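Local coordinates for protein cellulose hydrolase (Bacillus licheniformis, PDB 4YZT) that hydrolyses internal beta-1,4-glucosidic bonds of cellulose as a family 5 endoglucanase, and binds cello-oligosaccharides in its active-site cleft, at residues F68-P74 with P301-D305. Residues are numbered along the deposited sequence; the frame is centred on the assembly and turned at random.
Sequences FKSVRIP and PMWWD. With BGC (beta-D-glucopyranose), chain B; BGC (beta-D-glucopyranose), chain C.
A single methyl group, CE of M302, spans the gap between two strands that share no hydrogen bond: it lies 3.4 Å from S70 OG and 3.6 Å from R72 N. The bend at chi3 (75°) turns the methyl toward the backbone of the facing strand, where it also meets CB of R72 at 3.8 Å. The hydroxyl of S70 that touches the methyl is also hydrogen-bonded to the carbonyl O of M31. Strands 70-73 and 299-303 are the second and eighth of a closed (β/α)8 barrel, the TIM-barrel fold of family 5 glycosidases; the first, 34-36, runs between them, and M302, S70 and R72 meet across the barrel interior. Outside the barrel wall, F68 brings CZ to the edge of the W303 indole, 3.6 Å from CE3, where both rings pack against helix 321-330. At the catalytic end of the barrel, R72 extends a guanidinium whose NH1 passes obliquely by CZ3 of W304, while salt bridges to E158 and E271 and a hydrogen bond to N161 fix its direction. W304 reaches the sugar cleft because its CG lies opposite the backbone N (chi1 -179°), its benzo edge against CG of P74. C3 of the chain B glucose lies 3.9 Å above the plane of the W304 indole, offset toward its rim; W304 NE1 donates a 3.0 Å hydrogen bond to O2 of the adjoining chain C glucose, at 157°. A leucine in place of W304 has neither the indole N-H nor the flat face, and the two glucose units would probably be less firmly positioned. E271 and N161, the partners of R72, are hydrogen-bonded to the glycan as well.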
ATOM      1  N   PHE A  68     -11.060   8.590  -7.735  1.00 10.43           N
ATOM      2  CA  PHE A  68      -9.901   9.328  -7.213  1.00 11.94           C
ATOM      3  C   PHE A  68      -9.882  10.734  -7.808  1.00 14.45           C
ATOM      4  O   PHE A  68     -10.252  10.930  -8.966  1.00 14.69           O
ATOM      5  CB  PHE A  68      -8.595   8.578  -7.495  1.00  9.47           C
ATOM      6  CG  PHE A  68      -8.492   7.299  -6.728  1.00 11.17           C
ATOM      7  CD1 PHE A  68      -8.009   7.302  -5.426  1.00 10.99           C
ATOM      8  CD2 PHE A  68      -8.939   6.105  -7.278  1.00 10.15           C
ATOM      9  CE1 PHE A  68      -7.933   6.123  -4.685  1.00 10.68           C
ATOM     10  CE2 PHE A  68      -8.866   4.927  -6.546  1.00 10.87           C
ATOM     11  CZ  PHE A  68      -8.366   4.948  -5.248  1.00 10.21           C
ATOM     12  N   LYS A  69      -9.490  11.714  -7.003  1.00 10.22           N
ATOM     13  CA  LYS A  69      -9.423  13.095  -7.483  1.00 11.65           C
ATOM     14  C   LYS A  69      -8.016  13.477  -7.958  1.00 12.19           C
ATOM     15  O   LYS A  69      -7.837  14.443  -8.703  1.00 12.16           O
ATOM     16  CB  LYS A  69      -9.874  14.067  -6.395  1.00 11.30           C
ATOM     17  CG  LYS A  69     -11.350  13.964  -6.048  1.00 12.01           C
ATOM     18  CD  LYS A  69     -11.728  15.072  -5.077  1.00 14.49           C
ATOM     19  CE  LYS A  69     -13.160  14.956  -4.590  1.00 15.60           C
ATOM     20  NZ  LYS A  69     -13.448  16.036  -3.596  1.00 18.15           N
ATOM     21  N   SER A  70      -7.011  12.739  -7.518  1.00 11.79           N
ATOM     22  CA  SER A  70      -5.644  13.070  -7.913  1.00 11.55           C
ATOM     23  C   SER A  70      -4.818  11.815  -8.185  1.00 11.03           C
ATOM     24  O   SER A  70      -5.142  10.735  -7.696  1.00 11.27           O
ATOM     25  CB  SER A  70      -4.962  13.929  -6.837  1.00 12.28           C
ATOM     26  OG  SER A  70      -4.874  13.238  -5.602  1.00 10.31           O
ATOM     27  N   VAL A  71      -3.781  11.962  -9.006  1.00  9.39           N
ATOM     28  CA  VAL A  71      -2.848  10.882  -9.261  1.00  9.35           C
ATOM     29  C   VAL A  71      -1.419  11.384  -9.095  1.00 11.91           C
ATOM     30  O   VAL A  71      -1.102  12.530  -9.414  1.00 11.99           O
ATOM     31  CB  VAL A  71      -3.027  10.255 -10.677  1.00 12.83           C
ATOM     32  CG1 VAL A  71      -4.465   9.768 -10.870  1.00 11.77           C
ATOM     33  CG2 VAL A  71      -2.641  11.235 -11.777  1.00 17.31           C
ATOM     34  N   ARG A  72      -0.573  10.515  -8.565  1.00  8.10           N
ATOM     35  CA  ARG A  72       0.859  10.765  -8.499  1.00  9.35           C
ATOM     36  C   ARG A  72       1.557   9.907  -9.536  1.00  9.81           C
ATOM     37  O   ARG A  72       1.320   8.708  -9.609  1.00 10.42           O
ATOM     38  CB  ARG A  72       1.401  10.464  -7.100  1.00 10.53           C
ATOM     39  CG  ARG A  72       2.913  10.602  -6.927  1.00  9.21           C
ATOM     40  CD  ARG A  72       3.178  10.721  -5.438  1.00  9.40           C
ATOM     41  NE  ARG A  72       4.563  10.932  -5.001  1.00  8.55           N
ATOM     42  CZ  ARG A  72       5.399   9.977  -4.589  1.00 10.14           C
ATOM     43  NH1 ARG A  72       5.046   8.690  -4.639  1.00 10.01           N
ATOM     44  NH2 ARG A  72       6.617  10.305  -4.150  1.00  7.94           N
ATOM     45  N   ILE A  73       2.399  10.536 -10.348  1.00 10.82           N
ATOM     46  CA  ILE A  73       3.108   9.834 -11.415  1.00  8.49           C
ATOM     47  C   ILE A  73       4.599   9.856 -11.115  1.00 11.85           C
ATOM     48  O   ILE A  73       5.305  10.800 -11.483  1.00 12.12           O
ATOM     49  CB  ILE A  73       2.832  10.463 -12.813  1.00 13.19           C
ATOM     50  CG1 ILE A  73       1.326  10.512 -13.098  1.00 11.44           C
ATOM     51  CG2 ILE A  73       3.544   9.690 -13.922  1.00 12.67           C
ATOM     52  CD1 ILE A  73       0.952  11.358 -14.308  1.00 15.84           C
ATOM     53  N   PRO A  74       5.079   8.827 -10.405  1.00 10.04           N
ATOM     54  CA  PRO A  74       6.518   8.771 -10.135  1.00  9.03           C
ATOM     55  C   PRO A  74       7.293   8.527 -11.413  1.00  9.85           C
ATOM     56  O   PRO A  74       6.884   7.706 -12.235  1.00  9.98           O
ATOM     57  CB  PRO A  74       6.656   7.599  -9.143  1.00 12.46           C
ATOM     58  CG  PRO A  74       5.433   6.814  -9.262  1.00 14.46           C
ATOM     59  CD  PRO A  74       4.335   7.761  -9.701  1.00 12.72           C
ATOM     60  N   PRO A 301      -4.321  12.218   1.244  1.00  9.81           N
ATOM     61  CA  PRO A 301      -3.741  10.872   1.228  1.00 10.11           C
ATOM     62  C   PRO A 301      -3.637  10.304  -0.184  1.00 10.01           C
ATOM     63  O   PRO A 301      -4.653  10.190  -0.890  1.00  9.60           O
ATOM     64  CB  PRO A 301      -4.726  10.062   2.083  1.00 11.26           C
ATOM     65  CG  PRO A 301      -6.056  10.751   1.881  1.00 12.54           C
ATOM     66  CD  PRO A 301      -5.768  12.205   1.527  1.00 11.31           C
ATOM     67  N   MET A 302      -2.422   9.946  -0.591  1.00  7.61           N
ATOM     68  CA  MET A 302      -2.230   9.339  -1.910  1.00  9.53           C
ATOM     69  C   MET A 302      -1.799   7.874  -1.762  1.00  9.75           C
ATOM     70  O   MET A 302      -0.756   7.575  -1.183  1.00 10.67           O
ATOM     71  CB  MET A 302      -1.209  10.147  -2.726  1.00 10.57           C
ATOM     72  CG  MET A 302      -1.563  11.650  -2.802  1.00 14.60           C
ATOM     73  SD  MET A 302      -0.757  12.586  -4.123  1.00 15.76           S
ATOM     74  CE  MET A 302      -1.695  12.027  -5.549  1.00  8.15           C
ATOM     75  N   TRP A 303      -2.617   6.969  -2.303  1.00  8.24           N
ATOM     76  CA  TRP A 303      -2.491   5.514  -2.070  1.00  9.90           C
ATOM     77  C   TRP A 303      -1.373   4.897  -2.907  1.00 10.21           C
ATOM     78  O   TRP A 303      -1.327   5.109  -4.125  1.00  9.13           O
ATOM     79  CB  TRP A 303      -3.836   4.855  -2.419  1.00  7.73           C
ATOM     80  CG  TRP A 303      -4.180   3.522  -1.822  1.00  9.74           C
ATOM     81  CD1 TRP A 303      -3.544   2.855  -0.811  1.00  9.86           C
ATOM     82  CD2 TRP A 303      -5.296   2.704  -2.204  1.00 10.67           C
ATOM     83  NE1 TRP A 303      -4.200   1.656  -0.553  1.00 10.01           N
ATOM     84  CE2 TRP A 303      -5.280   1.554  -1.389  1.00  9.73           C
ATOM     85  CE3 TRP A 303      -6.306   2.839  -3.158  1.00 10.32           C
ATOM     86  CZ2 TRP A 303      -6.234   0.539  -1.509  1.00  8.42           C
ATOM     87  CZ3 TRP A 303      -7.256   1.831  -3.272  1.00 10.81           C
ATOM     88  CH2 TRP A 303      -7.202   0.694  -2.461  1.00 10.62           C
ATOM     89  N   TRP A 304      -0.480   4.142  -2.275  1.00  9.23           N
ATOM     90  CA  TRP A 304       0.571   3.462  -3.046  1.00  8.03           C
ATOM     91  C   TRP A 304       0.054   2.173  -3.644  1.00 11.89           C
ATOM     92  O   TRP A 304      -0.375   1.254  -2.934  1.00 11.66           O
ATOM     93  CB  TRP A 304       1.820   3.173  -2.203  1.00  8.59           C
ATOM     94  CG  TRP A 304       2.897   2.493  -3.030  1.00  9.04           C
ATOM     95  CD1 TRP A 304       3.313   1.193  -2.947  1.00 11.46           C
ATOM     96  CD2 TRP A 304       3.670   3.094  -4.087  1.00 10.88           C
ATOM     97  NE1 TRP A 304       4.292   0.945  -3.895  1.00 12.02           N
ATOM     98  CE2 TRP A 304       4.531   2.098  -4.600  1.00 10.85           C
ATOM     99  CE3 TRP A 304       3.715   4.379  -4.645  1.00 11.32           C
ATOM    100  CZ2 TRP A 304       5.433   2.349  -5.639  1.00  9.24           C
ATOM    101  CZ3 TRP A 304       4.609   4.625  -5.675  1.00 11.12           C
ATOM    102  CH2 TRP A 304       5.455   3.614  -6.163  1.00  9.16           C
ATOM    103  N   ASP A 305       0.117   2.114  -4.969  1.00  9.19           N
ATOM    104  CA  ASP A 305      -0.308   0.941  -5.712  1.00 13.22           C
ATOM    105  C   ASP A 305       0.799   0.585  -6.708  1.00 12.52           C
ATOM    106  O   ASP A 305       1.009   1.295  -7.699  1.00 15.88           O
ATOM    107  CB  ASP A 305      -1.640   1.231  -6.408  1.00 12.46           C
ATOM    108  CG  ASP A 305      -2.233   0.009  -7.088  1.00 14.58           C
ATOM    109  OD1 ASP A 305      -1.545  -1.032  -7.168  1.00 13.18           O
ATOM    110  OD2 ASP A 305      -3.396   0.090  -7.545  1.00 12.89           O
TER
HETATM  111  C2  BGC B   1       9.030   4.315  -2.334  1.00 17.20           C
HETATM  112  C3  BGC B   1       8.314   3.372  -3.235  1.00 17.61           C
HETATM  113  C4  BGC B   1       8.324   2.005  -2.709  1.00 18.42           C
HETATM  114  C5  BGC B   1       7.695   2.010  -1.315  1.00 19.75           C
HETATM  115  C6  BGC B   1       7.535   0.665  -0.658  1.00 19.51           C
HETATM  116  C1  BGC B   1       8.343   4.157  -1.005  1.00 23.66           C
HETATM  117  O1  BGC B   1       8.549   5.175  -0.073  1.00 30.28           O
HETATM  118  O2  BGC B   1       8.858   5.706  -2.751  1.00 12.50           O
HETATM  119  O3  BGC B   1       8.835   3.420  -4.638  1.00 12.77           O
HETATM  120  O4  BGC B   1       7.582   1.140  -3.641  1.00 16.18           O
HETATM  121  O5  BGC B   1       8.549   2.835  -0.461  1.00 23.14           O
HETATM  122  O6  BGC B   1       8.836   0.167  -0.394  1.00 20.41           O
HETATM  123  C2  BGC C   2       7.425  -1.008  -4.673  1.00 17.85           C
HETATM  124  C3  BGC C   2       8.177  -2.256  -5.009  1.00 16.74           C
HETATM  125  C4  BGC C   2       9.434  -1.925  -5.751  1.00 17.17           C
HETATM  126  C5  BGC C   2      10.286  -0.952  -4.958  1.00 19.28           C
HETATM  127  C6  BGC C   2      11.517  -0.589  -5.748  1.00 22.80           C
HETATM  128  C1  BGC C   2       8.295  -0.054  -3.895  1.00 18.68           C
HETATM  129  O2  BGC C   2       6.231  -1.296  -3.912  1.00 15.95           O
HETATM  130  O3  BGC C   2       7.305  -3.142  -5.777  1.00 14.99           O
HETATM  131  O4  BGC C   2      10.274  -3.114  -6.024  1.00 17.07           O
HETATM  132  O5  BGC C   2       9.543   0.281  -4.624  1.00 16.77           O
HETATM  133  O6  BGC C   2      12.420   0.156  -4.934  1.00 26.52           O